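PDB 3LY0: dipeptidase AC. Metallo peptidase. MEROPS family M19 from Rhodobacter sphaeroides, which probably hydrolyses dipeptides as a zinc-dependent metallodipeptidase of the membrane dipeptidase family. Local coordinates for residues 44-49 with 130-135; 141-146 with 152-157; 199-202 with 207-210. One frame throughout, in Å; residues are numbered along the deposited sequence.

Interaction 1: residues 44-49 with 130-135; sequences RMKEGG and GIVSGI
Met-45 on helix 42-48 and Val-132 at the start of strand 132-139 have CA atoms 8.2 Å apart, the closest such pair between the two segments. Both side chains leave their backbones toward the other segment, and Val-132 spreads its two methyls over separate partners. CG1 of Val-132 lies 4.0 Å from SD of Met-45. Beyond CG the methionine chain is extended, and the two side chains cross at about a right angle. The other methyl, CG2 of Val-132, sits 3.9 Å from CD of Lys-46, where the two chains run past each other in opposite directions. Gly-49 and Gly-130 each end a helix in a Schellman motif, and each leads into a strand. These strands, 50-57 and 132-139, are parallel neighbours in the TIM-barrel fold of the family. Lys-46 makes the polar part of the contact. Bends at chi2 (-52°) and chi3 (-67°) curl its chain round so that NZ reaches the turn before the strand. NZ of Lys-46 then donates a 2.9 Å hydrogen bond to O of Gly-130. The donor stands 37° out of the carbonyl plane. This polar pair is exposed, whereas Met-45 and Val-132 are buried and both also touch Phe-50.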
loop_
_atom_site.group_PDB
_atom_site.type_symbol
_atom_site.label_atom_id
_atom_site.label_comp_id
_atom_site.label_asym_id
_atom_site.label_seq_id
_atom_site.Cartn_x
_atom_site.Cartn_y
_atom_site.Cartn_z
ATOM N N ARG A 44 -0.650 -19.244 -4.722
ATOM C CA ARG A 44 -1.906 -18.522 -4.895
ATOM C C ARG A 44 -1.750 -17.278 -5.768
ATOM O O ARG A 44 -2.678 -16.906 -6.487
ATOM C CB ARG A 44 -2.565 -18.200 -3.557
ATOM C CG ARG A 44 -3.205 -19.408 -2.890
ATOM C CD ARG A 44 -4.007 -19.007 -1.663
ATOM N NE ARG A 44 -3.142 -18.488 -0.609
ATOM C CZ ARG A 44 -3.575 -17.866 0.487
ATOM N NH1 ARG A 44 -4.874 -17.657 0.671
ATOM N NH2 ARG A 44 -2.705 -17.432 1.389
ATOM N N MET A 45 -0.586 -16.625 -5.704
ATOM C CA MET A 45 -0.320 -15.517 -6.620
ATOM C C MET A 45 -0.483 -15.967 -8.064
ATOM O O MET A 45 -1.092 -15.274 -8.876
ATOM C CB MET A 45 1.104 -14.970 -6.435
ATOM C CG MET A 45 1.333 -14.143 -5.165
ATOM S SD MET A 45 3.117 -13.723 -4.976
ATOM C CE MET A 45 3.046 -12.741 -3.442
ATOM N N LYS A 46 0.084 -17.125 -8.398
ATOM C CA LYS A 46 -0.010 -17.598 -9.778
ATOM C C LYS A 46 -1.455 -17.927 -10.151
ATOM O O LYS A 46 -1.889 -17.623 -11.256
ATOM C CB LYS A 46 0.901 -18.801 -10.033
ATOM C CG LYS A 46 2.354 -18.576 -9.641
ATOM C CD LYS A 46 2.927 -17.305 -10.262
ATOM C CE LYS A 46 3.035 -17.406 -11.775
ATOM N NZ LYS A 46 3.748 -16.221 -12.340
ATOM N N GLU A 47 -2.202 -18.521 -9.228
ATOM C CA GLU A 47 -3.597 -18.868 -9.515
ATOM C C GLU A 47 -4.479 -17.637 -9.698
ATOM O O GLU A 47 -5.410 -17.644 -10.500
ATOM C CB GLU A 47 -4.187 -19.774 -8.427
ATOM C CG GLU A 47 -3.472 -21.114 -8.267
ATOM C CD GLU A 47 -3.292 -21.851 -9.593
ATOM O OE1 GLU A 47 -4.236 -21.890 -10.404
ATOM O OE2 GLU A 47 -2.196 -22.390 -9.826
ATOM N N GLY A 48 -4.187 -16.575 -8.953
ATOM C CA GLY A 48 -5.024 -15.389 -8.972
ATOM C C GLY A 48 -4.637 -14.345 -9.998
ATOM O O GLY A 48 -5.352 -13.353 -10.153
ATOM N N GLY A 49 -3.527 -14.560 -10.696
ATOM C CA GLY A 49 -3.074 -13.616 -11.700
ATOM C C GLY A 49 -2.390 -12.395 -11.111
ATOM O O GLY A 49 -2.467 -11.297 -11.676
ATOM N N GLY A 130 6.074 -13.313 -17.221
ATOM C CA GLY A 130 5.294 -14.020 -16.218
ATOM C C GLY A 130 6.057 -14.326 -14.934
ATOM O O GLY A 130 5.753 -15.298 -14.240
ATOM N N ILE A 131 7.056 -13.505 -14.620
ATOM C CA ILE A 131 7.790 -13.622 -13.364
ATOM C C ILE A 131 7.178 -12.628 -12.378
ATOM O O ILE A 131 6.954 -11.475 -12.723
ATOM C CB ILE A 131 9.275 -13.271 -13.559
ATOM C CG1 ILE A 131 9.913 -14.197 -14.604
ATOM C CG2 ILE A 131 10.019 -13.306 -12.227
ATOM C CD1 ILE A 131 11.309 -13.773 -15.019
ATOM N N VAL A 132 6.872 -13.072 -11.164
ATOM C CA VAL A 132 6.252 -12.166 -10.194
ATOM C C VAL A 132 7.262 -11.095 -9.778
ATOM O O VAL A 132 8.405 -11.408 -9.423
ATOM C CB VAL A 132 5.738 -12.924 -8.955
ATOM C CG1 VAL A 132 5.164 -11.944 -7.935
ATOM C CG2 VAL A 132 4.665 -13.934 -9.357
ATOM N N SER A 133 6.842 -9.835 -9.851
ATOM C CA SER A 133 7.718 -8.722 -9.503
ATOM C C SER A 133 7.447 -8.213 -8.090
ATOM O O SER A 133 6.322 -8.289 -7.577
ATOM C CB SER A 133 7.569 -7.583 -10.511
ATOM O OG SER A 133 6.213 -7.163 -10.604
ATOM N N GLY A 134 8.494 -7.688 -7.466
ATOM C CA GLY A 134 8.358 -7.088 -6.152
ATOM C C GLY A 134 9.094 -5.773 -6.077
ATOM O O GLY A 134 10.242 -5.684 -6.501
ATOM N N ILE A 135 8.441 -4.753 -5.528
ATOM C CA ILE A 135 9.107 -3.494 -5.210
ATOM C C ILE A 135 9.290 -3.418 -3.698
ATOM O O ILE A 135 8.327 -3.575 -2.943
ATOM C CB ILE A 135 8.282 -2.284 -5.683
ATOM C CG1 ILE A 135 8.088 -2.319 -7.203
ATOM C CG2 ILE A 135 8.941 -0.967 -5.244
ATOM C CD1 ILE A 135 7.172 -1.233 -7.726
#

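Interaction 2: residues 141-146 with 152-157; sequences AEAIGA and HLFHSL
The torsions of Phe-154 and Ile-144 bring the two side chains together. In Phe-154 CG stands opposite the carbonyl carbon and beside the backbone N (chi1 -85°), which swings the ring out from helix 149-157 toward the 141-146 loop. In Ile-144 CG1 takes the corresponding place (chi1 -48°). A second bend, chi2 -56°, turns CD1 toward the ring, although the side chain does not leave its backbone in that direction. CD1 of Ile-144 comes within 3.7 Å of CD2 of Phe-154. The next ring atom is met by the neighbouring residue: CE2 of Phe-154 is 4.1 Å from CB of Ala-143. The carbonyl oxygen of Ala-143 also approaches CE2 obliquely, and it accepts a hydrogen bond from Gln-93. The first part of the loop, Ala-141 to Ile-144, is a type I beta turn, closed by a 2.9 Å bond from N of Ile-144 to O of Ala-141. On the helix, O of His-152 is gripped from opposite faces of its plane by N and OG of Ser-156. The loop and helix form the connection between parallel strands 132-139 and 159-163, a beta-alpha-beta crossover of the barrel. Met-138 of the first strand touches both Ile-144 and Phe-154. Ala-96 of helix 89-109 touches both Ala-143 and Phe-154. No hydrogen bond joins the two segments. The contact therefore rests on buried van der Waals packing of methyl groups and one ring, with the nearby loop carbonyl satisfied by Gln-93.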
loop_
_atom_site.group_PDB
_atom_site.type_symbol
_atom_site.label_atom_id
_atom_site.label_comp_id
_atom_site.label_asym_id
_atom_site.label_seq_id
_atom_site.Cartn_x
_atom_site.Cartn_y
_atom_site.Cartn_z
ATOM N N ALA A 141 8.756 5.490 8.067
ATOM C CA ALA A 141 10.190 5.626 7.864
ATOM C C ALA A 141 11.002 5.611 9.162
ATOM O O ALA A 141 12.076 6.213 9.221
ATOM C CB ALA A 141 10.480 6.884 7.063
ATOM N N GLU A 142 10.510 4.909 10.178
ATOM C CA GLU A 142 11.204 4.855 11.460
ATOM C C GLU A 142 12.625 4.318 11.358
ATOM O O GLU A 142 13.481 4.691 12.158
ATOM C CB GLU A 142 10.440 3.992 12.445
ATOM C CG GLU A 142 9.142 4.599 12.912
ATOM C CD GLU A 142 7.943 4.198 12.081
ATOM O OE1 GLU A 142 8.097 3.592 10.995
ATOM O OE2 GLU A 142 6.826 4.500 12.537
ATOM N N ALA A 143 12.883 3.436 10.401
ATOM C CA ALA A 143 14.223 2.892 10.245
ATOM C C ALA A 143 15.196 3.903 9.644
ATOM O O ALA A 143 16.380 3.606 9.497
ATOM C CB ALA A 143 14.185 1.628 9.408
ATOM N N ILE A 144 14.691 5.079 9.277
ATOM C CA ILE A 144 15.525 6.153 8.748
ATOM C C ILE A 144 15.690 7.233 9.816
ATOM O O ILE A 144 14.708 7.800 10.295
ATOM C CB ILE A 144 14.882 6.810 7.493
ATOM C CG1 ILE A 144 14.398 5.753 6.484
ATOM C CG2 ILE A 144 15.846 7.807 6.850
ATOM C CD1 ILE A 144 15.474 4.797 6.043
ATOM N N GLY A 145 16.923 7.507 10.220
ATOM C CA GLY A 145 17.138 8.581 11.172
ATOM C C GLY A 145 16.894 9.938 10.537
ATOM O O GLY A 145 16.867 10.061 9.315
ATOM N N ALA A 146 16.728 10.966 11.368
ATOM C CA ALA A 146 16.490 12.316 10.857
ATOM C C ALA A 146 17.651 12.832 9.998
ATOM O O ALA A 146 17.471 13.689 9.138
ATOM C CB ALA A 146 16.197 13.278 12.010
ATOM N N HIS A 152 20.018 6.438 2.247
ATOM C CA HIS A 152 20.962 6.080 1.204
ATOM C C HIS A 152 21.329 4.609 1.274
ATOM O O HIS A 152 21.447 3.947 0.246
ATOM C CB HIS A 152 22.197 6.977 1.279
ATOM C CG HIS A 152 21.873 8.423 1.105
ATOM N ND1 HIS A 152 21.829 9.028 -0.132
ATOM C CD2 HIS A 152 21.530 9.375 2.006
ATOM C CE1 HIS A 152 21.489 10.297 0.018
ATOM N NE2 HIS A 152 21.310 10.534 1.303
ATOM N N LEU A 153 21.492 4.089 2.486
ATOM C CA LEU A 153 21.764 2.667 2.658
ATOM C C LEU A 153 20.635 1.810 2.098
ATOM O O LEU A 153 20.875 0.910 1.292
ATOM C CB LEU A 153 21.975 2.327 4.129
ATOM C CG LEU A 153 23.244 2.881 4.768
ATOM C CD1 LEU A 153 23.245 2.531 6.241
ATOM C CD2 LEU A 153 24.466 2.295 4.093
ATOM N N PHE A 154 19.402 2.096 2.507
ATOM C CA PHE A 154 18.277 1.298 2.037
ATOM C C PHE A 154 18.106 1.423 0.529
ATOM O O PHE A 154 17.806 0.444 -0.140
ATOM C CB PHE A 154 16.985 1.654 2.794
ATOM C CG PHE A 154 16.829 0.921 4.103
ATOM C CD1 PHE A 154 16.357 -0.387 4.125
ATOM C CD2 PHE A 154 17.136 1.538 5.310
ATOM C CE1 PHE A 154 16.206 -1.073 5.323
ATOM C CE2 PHE A 154 16.991 0.862 6.520
ATOM C CZ PHE A 154 16.525 -0.451 6.521
ATOM N N HIS A 155 18.299 2.620 -0.009
ATOM C CA HIS A 155 18.218 2.807 -1.448
ATOM C C HIS A 155 19.240 1.924 -2.169
ATOM O O HIS A 155 18.930 1.306 -3.196
ATOM C CB HIS A 155 18.447 4.270 -1.806
ATOM C CG HIS A 155 18.385 4.532 -3.273
ATOM N ND1 HIS A 155 19.518 4.653 -4.051
ATOM C CD2 HIS A 155 17.331 4.663 -4.113
ATOM C CE1 HIS A 155 19.161 4.866 -5.307
ATOM N NE2 HIS A 155 17.842 4.879 -5.370
ATOM N N SER A 156 20.446 1.862 -1.618
ATOM C CA SER A 156 21.519 1.087 -2.219
ATOM C C SER A 156 21.174 -0.385 -2.300
ATOM O O SER A 156 21.585 -1.070 -3.241
ATOM C CB SER A 156 22.799 1.276 -1.421
ATOM O OG SER A 156 23.324 2.573 -1.631
ATOM N N LEU A 157 20.427 -0.884 -1.323
ATOM C CA LEU A 157 20.068 -2.295 -1.332
ATOM C C LEU A 157 18.709 -2.608 -1.970
ATOM O O LEU A 157 18.284 -3.767 -1.991
ATOM C CB LEU A 157 20.226 -2.920 0.061
ATOM C CG LEU A 157 19.446 -2.314 1.221
ATOM C CD1 LEU A 157 17.982 -2.694 1.119
ATOM C CD2 LEU A 157 20.013 -2.828 2.524
#

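Interaction 3: residues 199-202 with 207-210; sequences AECN and MLDL
Cys-201 and Leu-208 form the apolar part of this buried contact. They sit on helix 192-204 and strand 207-208, and the CB of each is directed at the other segment. SG of Cys-201 lies 3.9 Å from CD2 of Leu-208. CB of Cys-201 adds a second touch, 4.0 Å from CG of Leu-208. The sulfur stands beside its own backbone N (chi1 -74°), and this brings it alongside the CD2 branch. Helix 192-204 comes between strands 159-163 and 207-208 in the chain. These pair in parallel, so the helix belongs to their crossover in the TIM-barrel fold, which also carries a long loop and short strand 179-180. Cys-201 also touches Leu-162 of the first strand. The other branch of the leucine meets a polar group. CD1 of Leu-208 is 3.9 Å from ND2 of Asn-202, and the two side chains cross at about a right angle. This touch is van der Waals only. The amide is fixed from elsewhere: OD1 of Asn-202 accepts from N of Asp-226, and ND2 is hydrogen-bonded to OG of Ser-225. An alanine in place of Leu-208 lacks both methyl branches and would probably open a gap beside the cysteine sulfur and strip the amide of its apolar neighbour.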
loop_
_atom_site.group_PDB
_atom_site.type_symbol
_atom_site.label_atom_id
_atom_site.label_comp_id
_atom_site.label_asym_id
_atom_site.label_seq_id
_atom_site.Cartn_x
_atom_site.Cartn_y
_atom_site.Cartn_z
ATOM N N ALA A 199 12.692 16.003 -0.086
ATOM C CA ALA A 199 13.682 16.474 -1.040
ATOM C C ALA A 199 14.656 15.364 -1.442
ATOM O O ALA A 199 14.998 15.227 -2.611
ATOM C CB ALA A 199 14.436 17.672 -0.471
ATOM N N GLU A 200 15.085 14.569 -0.462
ATOM C CA GLU A 200 16.071 13.523 -0.714
ATOM C C GLU A 200 15.461 12.360 -1.482
ATOM O O GLU A 200 16.108 11.782 -2.359
ATOM C CB GLU A 200 16.703 13.033 0.587
ATOM C CG GLU A 200 18.024 12.323 0.381
ATOM C CD GLU A 200 19.083 13.250 -0.179
ATOM O OE1 GLU A 200 19.981 12.768 -0.897
ATOM O OE2 GLU A 200 19.007 14.465 0.102
ATOM N N CYS A 201 14.206 12.034 -1.177
ATOM C CA CYS A 201 13.524 10.997 -1.958
ATOM C C CYS A 201 13.355 11.435 -3.408
ATOM O O CYS A 201 13.543 10.639 -4.331
ATOM C CB CYS A 201 12.173 10.611 -1.356
ATOM S SG CYS A 201 12.293 9.598 0.133
ATOM N N ASN A 202 12.993 12.703 -3.617
ATOM C CA ASN A 202 12.928 13.226 -4.979
ATOM C C ASN A 202 14.271 13.087 -5.705
ATOM O O ASN A 202 14.328 12.694 -6.866
ATOM C CB ASN A 202 12.529 14.704 -4.987
ATOM C CG ASN A 202 11.034 14.943 -4.716
ATOM O OD1 ASN A 202 10.632 16.083 -4.517
ATOM N ND2 ASN A 202 10.214 13.886 -4.739
ATOM N N MET A 207 9.925 6.739 -4.702
ATOM C CA MET A 207 8.515 7.137 -4.691
ATOM C C MET A 207 8.061 7.422 -3.269
ATOM O O MET A 207 8.326 6.644 -2.362
ATOM C CB MET A 207 7.649 6.018 -5.287
ATOM C CG MET A 207 6.177 6.391 -5.593
ATOM S SD MET A 207 5.073 4.937 -5.823
ATOM C CE MET A 207 4.601 4.657 -4.112
ATOM N N LEU A 208 7.367 8.540 -3.082
ATOM C CA LEU A 208 6.755 8.848 -1.796
ATOM C C LEU A 208 5.315 8.366 -1.777
ATOM O O LEU A 208 4.575 8.573 -2.736
ATOM C CB LEU A 208 6.787 10.354 -1.561
ATOM C CG LEU A 208 8.185 10.903 -1.315
ATOM C CD1 LEU A 208 8.250 12.374 -1.702
ATOM C CD2 LEU A 208 8.561 10.692 0.140
ATOM N N ASP A 209 4.930 7.726 -0.680
ATOM C CA ASP A 209 3.586 7.190 -0.513
ATOM C C ASP A 209 2.868 7.989 0.573
ATOM O O ASP A 209 3.334 8.062 1.720
ATOM C CB ASP A 209 3.675 5.718 -0.108
ATOM C CG ASP A 209 2.313 5.051 0.039
ATOM O OD1 ASP A 209 1.269 5.660 -0.296
ATOM O OD2 ASP A 209 2.298 3.887 0.500
ATOM N N LEU A 210 1.735 8.583 0.209
ATOM C CA LEU A 210 0.960 9.421 1.115
ATOM C C LEU A 210 -0.053 8.656 1.963
ATOM O O LEU A 210 -0.642 9.228 2.880
ATOM C CB LEU A 210 0.229 10.495 0.310
ATOM C CG LEU A 210 1.115 11.377 -0.572
ATOM C CD1 LEU A 210 0.277 12.068 -1.636
ATOM C CD2 LEU A 210 1.830 12.397 0.287
#

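In the fold
The three contacts follow one another along the chain. Interactions 2 and 3 are neighbours, with centres about 12 Å apart. They touch where CE1 of His-152 packs 3.0 Å from OE1 of Glu-200, joining helices 149-157 and 192-204. Interaction 1 is farther off, its centre about 27 and 26 Å from theirs, but it reaches the same parallel sheet as interaction 3. Strand 132-139 begins in interaction 1 and ends at Glu-139, which binds both zinc ions. The side chain of Glu-139 is about 11 Å from that of Ala-143 and about 12 Å from that of Leu-208. That of Met-45 is about 14 Å from a zinc ion. None of the residues that touch across the contacts lines the inhibitor pocket.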